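Local coordinates for GntR-family protein transcriptional regulator (Mycobacterium smegmatis, PDB 3F8M) that represses transcription of the phnDCE operon for phosphate uptake when phosphate is available in the cell, using a winged helix-turn-helix domain to bind DNA, at residues 21-24 / 25-28; 46-49 / 50-54; 166-169 / 170-174; 227-230 / 231-234. One frame throughout, in Å; residues are numbered along the deposited sequence.

Contact 1: 21-24 / 25-28; sequences AELD and RMLD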
loop_
_atom_site.group_PDB
_atom_site.type_symbol
_atom_site.label_atom_id
_atom_site.label_comp_id
_atom_site.label_asym_id
_atom_site.label_seq_id
_atom_site.Cartn_x
_atom_site.Cartn_y
_atom_site.Cartn_z
ATOM N N ALA A 21 -0.623 31.104 -6.195
ATOM C CA ALA A 21 -0.338 31.660 -4.867
ATOM C C ALA A 21 -1.613 32.197 -4.219
ATOM O O ALA A 21 -1.778 32.124 -2.999
ATOM C CB ALA A 21 0.713 32.774 -4.967
ATOM N N GLU A 22 -2.497 32.751 -5.044
ATOM C CA GLU A 22 -3.766 33.281 -4.559
ATOM C C GLU A 22 -4.681 32.133 -4.082
ATOM O O GLU A 22 -5.434 32.306 -3.118
ATOM C CB GLU A 22 -4.448 34.156 -5.622
ATOM C CG GLU A 22 -3.861 35.578 -5.752
ATOM C CD GLU A 22 -4.495 36.583 -4.781
ATOM O OE1 GLU A 22 -5.056 36.158 -3.742
ATOM O OE2 GLU A 22 -4.433 37.810 -5.062
ATOM N N LEU A 23 -4.603 30.971 -4.737
ATOM C CA LEU A 23 -5.424 29.823 -4.323
ATOM C C LEU A 23 -4.916 29.281 -2.984
ATOM O O LEU A 23 -5.710 28.891 -2.122
ATOM C CB LEU A 23 -5.482 28.713 -5.386
ATOM C CG LEU A 23 -6.196 29.068 -6.703
ATOM C CD1 LEU A 23 -5.898 28.046 -7.765
ATOM C CD2 LEU A 23 -7.698 29.232 -6.515
ATOM N N ASP A 24 -3.597 29.271 -2.819
ATOM C CA ASP A 24 -2.989 28.892 -1.535
ATOM C C ASP A 24 -3.455 29.821 -0.399
ATOM O O ASP A 24 -3.859 29.352 0.661
ATOM C CB ASP A 24 -1.462 28.889 -1.618
ATOM C CG ASP A 24 -0.902 27.608 -2.223
ATOM O OD1 ASP A 24 -1.668 26.633 -2.410
ATOM O OD2 ASP A 24 0.324 27.578 -2.508
ATOM N N ARG A 25 -3.414 31.126 -0.649
ATOM C CA ARG A 25 -3.918 32.115 0.296
ATOM C C ARG A 25 -5.415 31.927 0.568
ATOM O O ARG A 25 -5.854 32.036 1.718
ATOM C CB ARG A 25 -3.639 33.535 -0.207
ATOM C CG ARG A 25 -4.021 34.646 0.789
ATOM C CD ARG A 25 -3.712 36.037 0.239
ATOM N NE ARG A 25 -2.306 36.187 -0.163
ATOM C CZ ARG A 25 -1.825 35.944 -1.386
ATOM N NH1 ARG A 25 -2.631 35.529 -2.358
ATOM N NH2 ARG A 25 -0.529 36.112 -1.640
ATOM N N MET A 26 -6.202 31.662 -0.474
ATOM C CA MET A 26 -7.623 31.358 -0.239
ATOM C C MET A 26 -7.730 30.161 0.695
ATOM O O MET A 26 -8.407 30.240 1.737
ATOM C CB MET A 26 -8.381 31.097 -1.539
ATOM C CG MET A 26 -8.739 32.365 -2.300
ATOM S SD MET A 26 -9.280 31.891 -3.935
ATOM C CE MET A 26 -10.887 31.176 -3.617
ATOM N N LEU A 27 -7.019 29.082 0.342
ATOM C CA LEU A 27 -7.046 27.837 1.109
ATOM C C LEU A 27 -6.718 28.030 2.585
ATOM O O LEU A 27 -7.335 27.381 3.430
ATOM C CB LEU A 27 -6.129 26.781 0.496
ATOM C CG LEU A 27 -6.792 25.835 -0.499
ATOM C CD1 LEU A 27 -5.754 24.909 -1.111
ATOM C CD2 LEU A 27 -7.942 25.028 0.138
ATOM N N ASP A 28 -5.773 28.924 2.900
ATOM C CA ASP A 28 -5.437 29.220 4.313
ATOM C C ASP A 28 -6.631 29.709 5.143
ATOM O O ASP A 28 -6.722 29.436 6.345
ATOM C CB ASP A 28 -4.306 30.256 4.419
ATOM C CG ASP A 28 -3.867 30.491 5.869
ATOM O OD1 ASP A 28 -3.384 29.524 6.503
ATOM O OD2 ASP A 28 -4.023 31.626 6.386
#
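Glu22 and Arg25 meet one helical turn apart, the carboxylate of the first crossing the guanidinium of the second. Glu22 OE1 lies 2.9 Å from Arg25 NH1, at the guanidinium edge and close to its plane. The two flat groups are nevertheless turned 78° against each other, and the N-H points poorly at the oxygen, so the salt bridge contains only a weak hydrogen bond and probably owes more to charge than to that bond. Arg25 sends CG away from its own nitrogen (chi1 -175°), runs straight to CD and folds at chi3, which brings NH1 back toward Glu22 OE1; the glutamate answers with a bend at chi2. Next to this pair, Leu23 and Met26 lie side by side and point the same way, Leu23 CD2 resting 4.0 Å from Met26 SD. Met26 CG also packs on the backbone, 3.4 Å from Glu22 O. All of this sits on helix 15-29, the first helix of the GntR-type winged helix-turn-helix domain. Regular i to i+4 bonds hold the backbone: Arg25 N to Ala21 O, Met26 N to Glu22 O at 2.8 Å, Leu27 N to Leu23 O at 2.8 Å, and Asp28 N to Asp24 O. Farther out, Leu23 is buried against Ala56, Leu57 and Leu60 of helix 50-62, with Leu27 also touching Leu60. Met26 reaches Phe36 and Pro37, while Asp24 OD1 forms a salt bridge with Arg65, beyond the end of helix 50-62.

Contact 2: 46-49 / 50-54; sequences FEVA and RETVR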
loop_
_atom_site.group_PDB
_atom_site.type_symbol
_atom_site.label_atom_id
_atom_site.label_comp_id
_atom_site.label_asym_id
_atom_site.label_seq_id
_atom_site.Cartn_x
_atom_site.Cartn_y
_atom_site.Cartn_z
ATOM N N PHE A 46 -8.374 37.065 -11.392
ATOM C CA PHE A 46 -6.911 37.103 -11.499
ATOM C C PHE A 46 -6.300 37.241 -12.916
ATOM O O PHE A 46 -5.130 36.902 -13.129
ATOM C CB PHE A 46 -6.316 35.907 -10.736
ATOM C CG PHE A 46 -6.785 35.831 -9.307
ATOM C CD1 PHE A 46 -6.428 36.826 -8.385
ATOM C CD2 PHE A 46 -7.612 34.791 -8.881
ATOM C CE1 PHE A 46 -6.888 36.787 -7.051
ATOM C CE2 PHE A 46 -8.064 34.729 -7.541
ATOM C CZ PHE A 46 -7.702 35.737 -6.634
ATOM N N GLU A 47 -7.089 37.744 -13.863
ATOM C CA GLU A 47 -6.610 37.969 -15.247
ATOM C C GLU A 47 -5.796 36.794 -15.798
ATOM O O GLU A 47 -4.684 36.981 -16.301
ATOM C CB GLU A 47 -5.821 39.286 -15.367
ATOM C CG GLU A 47 -6.634 40.508 -14.991
ATOM C CD GLU A 47 -5.985 41.792 -15.436
ATOM O OE1 GLU A 47 -4.787 41.757 -15.835
ATOM O OE2 GLU A 47 -6.691 42.825 -15.406
ATOM N N VAL A 48 -6.376 35.590 -15.698
ATOM C CA VAL A 48 -5.867 34.389 -16.367
ATOM C C VAL A 48 -7.001 33.632 -17.081
ATOM O O VAL A 48 -8.186 33.889 -16.866
ATOM C CB VAL A 48 -5.116 33.424 -15.384
ATOM C CG1 VAL A 48 -3.887 34.118 -14.740
ATOM C CG2 VAL A 48 -6.056 32.911 -14.311
ATOM N N ALA A 49 -6.617 32.720 -17.963
ATOM C CA ALA A 49 -7.541 31.877 -18.686
ATOM C C ALA A 49 -8.306 31.002 -17.691
ATOM O O ALA A 49 -7.775 30.666 -16.625
ATOM C CB ALA A 49 -6.778 31.008 -19.656
ATOM N N ARG A 50 -9.543 30.661 -18.053
ATOM C CA ARG A 50 -10.336 29.645 -17.341
ATOM C C ARG A 50 -9.595 28.306 -17.244
ATOM O O ARG A 50 -9.686 27.611 -16.216
ATOM C CB ARG A 50 -11.658 29.393 -18.056
ATOM C CG ARG A 50 -12.660 30.486 -17.954
ATOM C CD ARG A 50 -13.943 30.008 -18.604
ATOM N NE ARG A 50 -14.470 28.798 -17.949
ATOM C CZ ARG A 50 -15.492 28.075 -18.408
ATOM N NH1 ARG A 50 -16.115 28.427 -19.531
ATOM N NH2 ARG A 50 -15.890 26.993 -17.743
ATOM N N GLU A 51 -8.884 27.938 -18.305
ATOM C CA GLU A 51 -8.121 26.679 -18.334
ATOM C C GLU A 51 -6.933 26.745 -17.376
ATOM O O GLU A 51 -6.447 25.711 -16.886
ATOM C CB GLU A 51 -7.619 26.348 -19.733
ATOM C CG GLU A 51 -8.699 26.047 -20.782
ATOM C CD GLU A 51 -9.451 27.279 -21.314
ATOM O OE1 GLU A 51 -9.057 28.440 -21.045
ATOM O OE2 GLU A 51 -10.464 27.074 -22.023
ATOM N N THR A 52 -6.463 27.959 -17.104
ATOM C CA THR A 52 -5.382 28.140 -16.147
ATOM C C THR A 52 -5.856 27.881 -14.701
ATOM O O THR A 52 -5.139 27.266 -13.913
ATOM C CB THR A 52 -4.727 29.507 -16.285
ATOM O OG1 THR A 52 -4.312 29.670 -17.659
ATOM C CG2 THR A 52 -3.500 29.587 -15.370
ATOM N N VAL A 53 -7.042 28.370 -14.362
ATOM C CA VAL A 53 -7.628 28.114 -13.034
ATOM C C VAL A 53 -7.932 26.618 -12.939
ATOM O O VAL A 53 -7.556 25.973 -11.960
ATOM C CB VAL A 53 -8.881 28.985 -12.744
ATOM C CG1 VAL A 53 -9.531 28.599 -11.409
ATOM C CG2 VAL A 53 -8.512 30.457 -12.725
ATOM N N ARG A 54 -8.552 26.057 -13.978
ATOM C CA ARG A 54 -8.884 24.615 -14.014
ATOM C C ARG A 54 -7.675 23.764 -13.661
ATOM O O ARG A 54 -7.758 22.803 -12.887
ATOM C CB ARG A 54 -9.370 24.211 -15.407
ATOM C CG ARG A 54 -9.922 22.783 -15.556
ATOM C CD ARG A 54 -10.444 22.562 -16.988
ATOM N NE ARG A 54 -11.201 23.742 -17.421
ATOM C CZ ARG A 54 -11.726 23.933 -18.629
ATOM N NH1 ARG A 54 -11.600 23.005 -19.578
ATOM N NH2 ARG A 54 -12.386 25.063 -18.881
HETATM O O HOH W 1 -3.636 32.279 -18.541
#
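Val48 and Thr52 cross at about a right angle where the turn enters helix 50-62, with Val48 CB 4.0 Å from Thr52 CB. Val48 meets Val53 at a similar angle through another branch: its CG2 touches Val53 CG2 at 3.8 Å. That methyl lies between Val48's own nitrogen and carbonyl carbon, with CG1 opposite the carbonyl carbon (chi1 -61°). Ala49, at the N-cap, puts its CB methyl 3.4 Å from Thr52 OG1. Ala49 O receives two weak bonds from the first turn, Thr52 N at 3.0 Å and Val53 N at 3.3 Å. This is the turn and the start of the second helix of the predicted helix-turn-helix motif; in winged-helix proteins of this kind that helix usually enters the major groove of DNA. Val53 also packs on Ile42 and Ala43 of helix 39-45, while Arg50 and Arg54 both form salt bridges with Glu39. A water joins the turn to the helix, its oxygen accepting from Ala49 N at 3.1 Å and lying 2.8 Å from Thr52 OG1. The N-cap alanine offers no side-chain acceptor to the first turn; the water satisfies Ala49 N and bridges it to the threonine hydroxyl.

Contact 3: 166-169 / 170-174; sequences SLYA and EIRSR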
loop_
_atom_site.group_PDB
_atom_site.type_symbol
_atom_site.label_atom_id
_atom_site.label_comp_id
_atom_site.label_asym_id
_atom_site.label_seq_id
_atom_site.Cartn_x
_atom_site.Cartn_y
_atom_site.Cartn_z
ATOM N N SER A 166 9.194 10.011 18.319
ATOM C CA SER A 166 9.512 8.900 17.409
ATOM C C SER A 166 10.251 7.784 18.172
ATOM O O SER A 166 11.314 8.013 18.756
ATOM C CB SER A 166 10.360 9.401 16.229
ATOM O OG SER A 166 11.046 8.326 15.629
ATOM N N LEU A 167 9.693 6.568 18.151
ATOM C CA LEU A 167 10.396 5.418 18.726
ATOM C C LEU A 167 11.669 5.115 17.909
ATOM O O LEU A 167 12.709 4.681 18.471
ATOM C CB LEU A 167 9.477 4.178 18.736
ATOM C CG LEU A 167 10.029 2.902 19.359
ATOM C CD1 LEU A 167 10.459 3.093 20.848
ATOM C CD2 LEU A 167 9.003 1.782 19.226
ATOM N N TYR A 168 11.625 5.358 16.594
ATOM C CA TYR A 168 12.815 5.055 15.794
ATOM C C TYR A 168 14.003 5.935 16.215
ATOM O O TYR A 168 15.156 5.475 16.283
ATOM C CB TYR A 168 12.502 5.249 14.309
ATOM C CG TYR A 168 11.731 4.098 13.674
ATOM C CD1 TYR A 168 10.976 3.210 14.442
ATOM C CD2 TYR A 168 11.721 3.929 12.286
ATOM C CE1 TYR A 168 10.275 2.161 13.861
ATOM C CE2 TYR A 168 10.990 2.900 11.695
ATOM C CZ TYR A 168 10.289 2.013 12.487
ATOM O OH TYR A 168 9.607 0.976 11.885
ATOM N N ALA A 169 13.721 7.185 16.549
ATOM C CA ALA A 169 14.792 8.102 17.007
ATOM C C ALA A 169 15.357 7.624 18.346
ATOM O O ALA A 169 16.576 7.634 18.571
ATOM C CB ALA A 169 14.264 9.549 17.111
ATOM N N GLU A 170 14.469 7.155 19.215
ATOM C CA GLU A 170 14.906 6.617 20.500
ATOM C C GLU A 170 15.760 5.380 20.330
ATOM O O GLU A 170 16.765 5.206 21.025
ATOM C CB GLU A 170 13.705 6.327 21.413
ATOM C CG GLU A 170 14.078 5.520 22.686
ATOM C CD GLU A 170 14.825 6.364 23.714
ATOM O OE1 GLU A 170 14.714 7.597 23.625
ATOM O OE2 GLU A 170 15.479 5.799 24.613
ATOM N N ILE A 171 15.346 4.498 19.433
ATOM C CA ILE A 171 16.127 3.300 19.166
ATOM C C ILE A 171 17.489 3.656 18.538
ATOM O O ILE A 171 18.536 3.112 18.946
ATOM C CB ILE A 171 15.303 2.223 18.385
ATOM C CG1 ILE A 171 14.222 1.641 19.288
ATOM C CG2 ILE A 171 16.255 1.093 17.805
ATOM C CD1 ILE A 171 13.149 0.715 18.624
ATOM N N ARG A 172 17.504 4.593 17.588
ATOM C CA ARG A 172 18.770 5.048 17.007
ATOM C C ARG A 172 19.720 5.631 18.077
ATOM O O ARG A 172 20.930 5.322 18.056
ATOM C CB ARG A 172 18.531 6.074 15.910
ATOM C CG ARG A 172 17.982 5.446 14.661
ATOM C CD ARG A 172 17.767 6.504 13.579
ATOM N NE ARG A 172 17.186 5.852 12.408
ATOM C CZ ARG A 172 15.954 6.044 11.941
ATOM N NH1 ARG A 172 15.134 6.898 12.517
ATOM N NH2 ARG A 172 15.557 5.354 10.868
ATOM N N SER A 173 19.149 6.392 19.016
ATOM C CA SER A 173 19.899 7.046 20.124
ATOM C C SER A 173 20.531 6.013 21.054
ATOM O O SER A 173 21.480 6.329 21.761
ATOM C CB SER A 173 19.012 8.048 20.905
ATOM O OG SER A 173 18.160 7.417 21.847
ATOM N N ARG A 174 20.045 4.770 20.995
ATOM C CA ARG A 174 20.631 3.665 21.767
ATOM C C ARG A 174 21.718 2.868 20.979
ATOM O O ARG A 174 22.178 1.821 21.429
ATOM C CB ARG A 174 19.532 2.763 22.344
ATOM C CG ARG A 174 18.605 3.494 23.379
ATOM C CD ARG A 174 17.233 2.782 23.584
ATOM N NE ARG A 174 16.560 3.219 24.806
ATOM C CZ ARG A 174 16.536 2.520 25.946
ATOM N NH1 ARG A 174 17.130 1.344 26.023
ATOM N NH2 ARG A 174 15.903 2.997 27.004
#
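Leu167 turns CG away from its backbone nitrogen (chi1 -177°), whereas Ile171 places CG1 opposite its carbonyl carbon; the two chains then cross obliquely, with Leu167 CG 3.9 Å from Ile171 CD1. They lie on helix 167-173 of the UTRA domain, the likely effector-binding part of this HutC-type GntR regulator. Ser166 is the N-cap: its OG accepts from Ala169 N at 3.1 Å, a capping bond that ties off the first turn. The backbone bond from Glu170 N to Ser166 O is weak, but those from Ile171 N to Leu167 O and Arg172 N to Tyr168 O, both 2.8 Å, are firm, as is Ser173 N to Ala169 O. Arg172 is extended from CG to NE and runs back along the helix past Tyr168, so that Arg172 NH1 comes to 3.6 Å from Tyr168 CB. The far nitrogen, NH2, donates to Met86 O. On the inner side, Leu167 packs on Leu157 of helix 157-160, while Ile171 meets Tyr154, Ile176 and Phe178. The ring of Tyr168 stacks with Phe178, and its hydroxyl is hydrogen-bonded to Arg211 on strand 206-214, which connects the helix to the large sheet. At the C-terminal end, Ser173 OG donates to Glu170 O at 2.7 Å. Glu170 OE2, also hydrogen-bonded to Thr160, takes Arg174 NE on its anti lone pair at 2.8 Å, the oxygen in the guanidinium plane and the N-H...O angle 170°.

Contact 4: 227-230 / 231-234; sequences LYRG and DRMT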
loop_
_atom_site.group_PDB
_atom_site.type_symbol
_atom_site.label_atom_id
_atom_site.label_comp_id
_atom_site.label_asym_id
_atom_site.label_seq_id
_atom_site.Cartn_x
_atom_site.Cartn_y
_atom_site.Cartn_z
ATOM N N LEU A 227 -2.484 -0.054 11.692
ATOM C CA LEU A 227 -3.774 -0.092 11.037
ATOM C C LEU A 227 -4.160 1.372 10.798
ATOM O O LEU A 227 -4.371 2.116 11.764
ATOM C CB LEU A 227 -4.797 -0.813 11.907
ATOM C CG LEU A 227 -6.205 -0.979 11.322
ATOM C CD1 LEU A 227 -6.250 -2.213 10.393
ATOM C CD2 LEU A 227 -7.305 -1.055 12.405
ATOM N N TYR A 228 -4.210 1.789 9.519
ATOM C CA TYR A 228 -4.451 3.196 9.170
ATOM C C TYR A 228 -5.784 3.331 8.435
ATOM O O TYR A 228 -6.115 2.461 7.639
ATOM C CB TYR A 228 -3.372 3.665 8.207
ATOM C CG TYR A 228 -1.967 3.889 8.754
ATOM C CD1 TYR A 228 -1.670 5.055 9.460
ATOM C CD2 TYR A 228 -0.944 2.971 8.528
ATOM C CE1 TYR A 228 -0.386 5.294 9.949
ATOM C CE2 TYR A 228 0.373 3.202 9.015
ATOM C CZ TYR A 228 0.622 4.369 9.720
ATOM O OH TYR A 228 1.869 4.668 10.223
ATOM N N ARG A 229 -6.524 4.406 8.704
ATOM C CA ARG A 229 -7.766 4.685 7.942
ATOM C C ARG A 229 -7.365 5.039 6.529
ATOM O O ARG A 229 -6.539 5.925 6.318
ATOM C CB ARG A 229 -8.525 5.864 8.559
ATOM C CG ARG A 229 -9.218 5.553 9.884
ATOM C CD ARG A 229 -9.851 6.836 10.445
ATOM N NE ARG A 229 -10.839 7.366 9.487
ATOM C CZ ARG A 229 -12.100 7.644 9.803
ATOM N NH1 ARG A 229 -12.534 7.446 11.041
ATOM N NH2 ARG A 229 -12.936 8.130 8.881
ATOM N N GLY A 230 -7.952 4.345 5.564
ATOM C CA GLY A 230 -7.611 4.575 4.130
ATOM C C GLY A 230 -7.879 6.028 3.724
ATOM O O GLY A 230 -7.135 6.590 2.920
ATOM N N ASP A 231 -8.889 6.642 4.331
ATOM C CA ASP A 231 -9.284 8.043 4.023
ATOM C C ASP A 231 -8.342 9.102 4.618
ATOM O O ASP A 231 -8.471 10.304 4.318
ATOM C CB ASP A 231 -10.768 8.307 4.354
ATOM C CG ASP A 231 -11.119 8.129 5.829
ATOM O OD1 ASP A 231 -10.214 7.907 6.698
ATOM O OD2 ASP A 231 -12.330 8.168 6.121
ATOM N N ARG A 232 -7.341 8.673 5.394
ATOM C CA ARG A 232 -6.426 9.641 5.981
ATOM C C ARG A 232 -4.971 9.370 5.632
ATOM O O ARG A 232 -4.048 10.090 6.070
ATOM C CB ARG A 232 -6.661 9.750 7.514
ATOM C CG ARG A 232 -7.873 10.658 7.859
ATOM C CD ARG A 232 -8.631 10.290 9.134
ATOM N NE ARG A 232 -9.961 10.926 9.200
ATOM C CZ ARG A 232 -10.791 10.879 10.249
ATOM N NH1 ARG A 232 -10.454 10.238 11.394
ATOM N NH2 ARG A 232 -11.980 11.499 10.166
ATOM N N MET A 233 -4.725 8.354 4.812
ATOM C CA MET A 233 -3.353 7.995 4.583
ATOM C C MET A 233 -3.100 7.553 3.160
ATOM O O MET A 233 -3.913 6.807 2.589
ATOM C CB MET A 233 -2.965 6.895 5.590
ATOM C CG MET A 233 -1.600 6.261 5.358
ATOM S SD MET A 233 -0.251 7.406 5.755
ATOM C CE MET A 233 -0.908 8.166 7.253
ATOM N N THR A 234 -1.985 8.003 2.602
ATOM C CA THR A 234 -1.460 7.509 1.330
ATOM C C THR A 234 -0.043 7.069 1.546
ATOM O O THR A 234 0.709 7.770 2.204
ATOM C CB THR A 234 -1.454 8.619 0.256
ATOM O OG1 THR A 234 -2.793 9.039 0.035
ATOM C CG2 THR A 234 -0.885 8.123 -1.016
#
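The guanidinium of Arg229 carries Arg232 over one face and Asp231 along its edge. The two side chains run side by side and their guanidinium groups stack face to face, centres 3.5 Å apart and planes 11° apart, with Arg229 CZ over the centre of the Arg232 group. The carboxylate is nearly coplanar with the Arg229 group and is gripped side-on: Arg229 NE donates to Asp231 OD1 at 2.9 Å and Arg229 NH2 to Asp231 OD2 at 2.8 Å, both oxygens using their syn lone pairs. Asp231 CG sits between its own nitrogen and carbonyl carbon (chi1 62°), which turns the carboxylate back toward strand 220-229. Met233 lies over the ring of Tyr228 as a Met-aromatic contact, Met233 SD 4.8 Å from the ring centroid and Met233 CE 3.9 Å from Tyr228 CD1. Arg232 N donates to Arg229 O at 3.0 Å, closing a type I beta turn, Gly230 and Asp231 at its corners, between strands 220-229 and 233-240 of the UTRA domain. Farther out, Thr234 OG1 bonds Asp186 of the second subunit. The two-nitrogen grip fixes the rotation of the Arg229 group; the carboxylate, with Leu198 O on Arg229 NH1 and Arg141 O on Arg232 NH1, probably helps balance the stack's two positive charges.

From the N terminus the four contacts follow in series, none nesting or crossing, each closing only a short local span. Contact 1 lies within helix 15-29 and contact 2 at the entry to helix 50-62, both in the DNA-binding domain. These two touch: Glu22 CD packs 3.3 Å from Phe46 CE1, bringing the first helix against the turn of the helix-turn-helix. Contacts 3 and 4 belong to the UTRA domain, their nearest atoms about 9 Å apart: contact 3 spans the short helix 167-173 beside the large sheet, contact 4 the turn into strand 233-240, which pairs with strand 80-83. Centres of contacts 2 and 3 are about 48 Å apart, on opposite sides of the chain's centre.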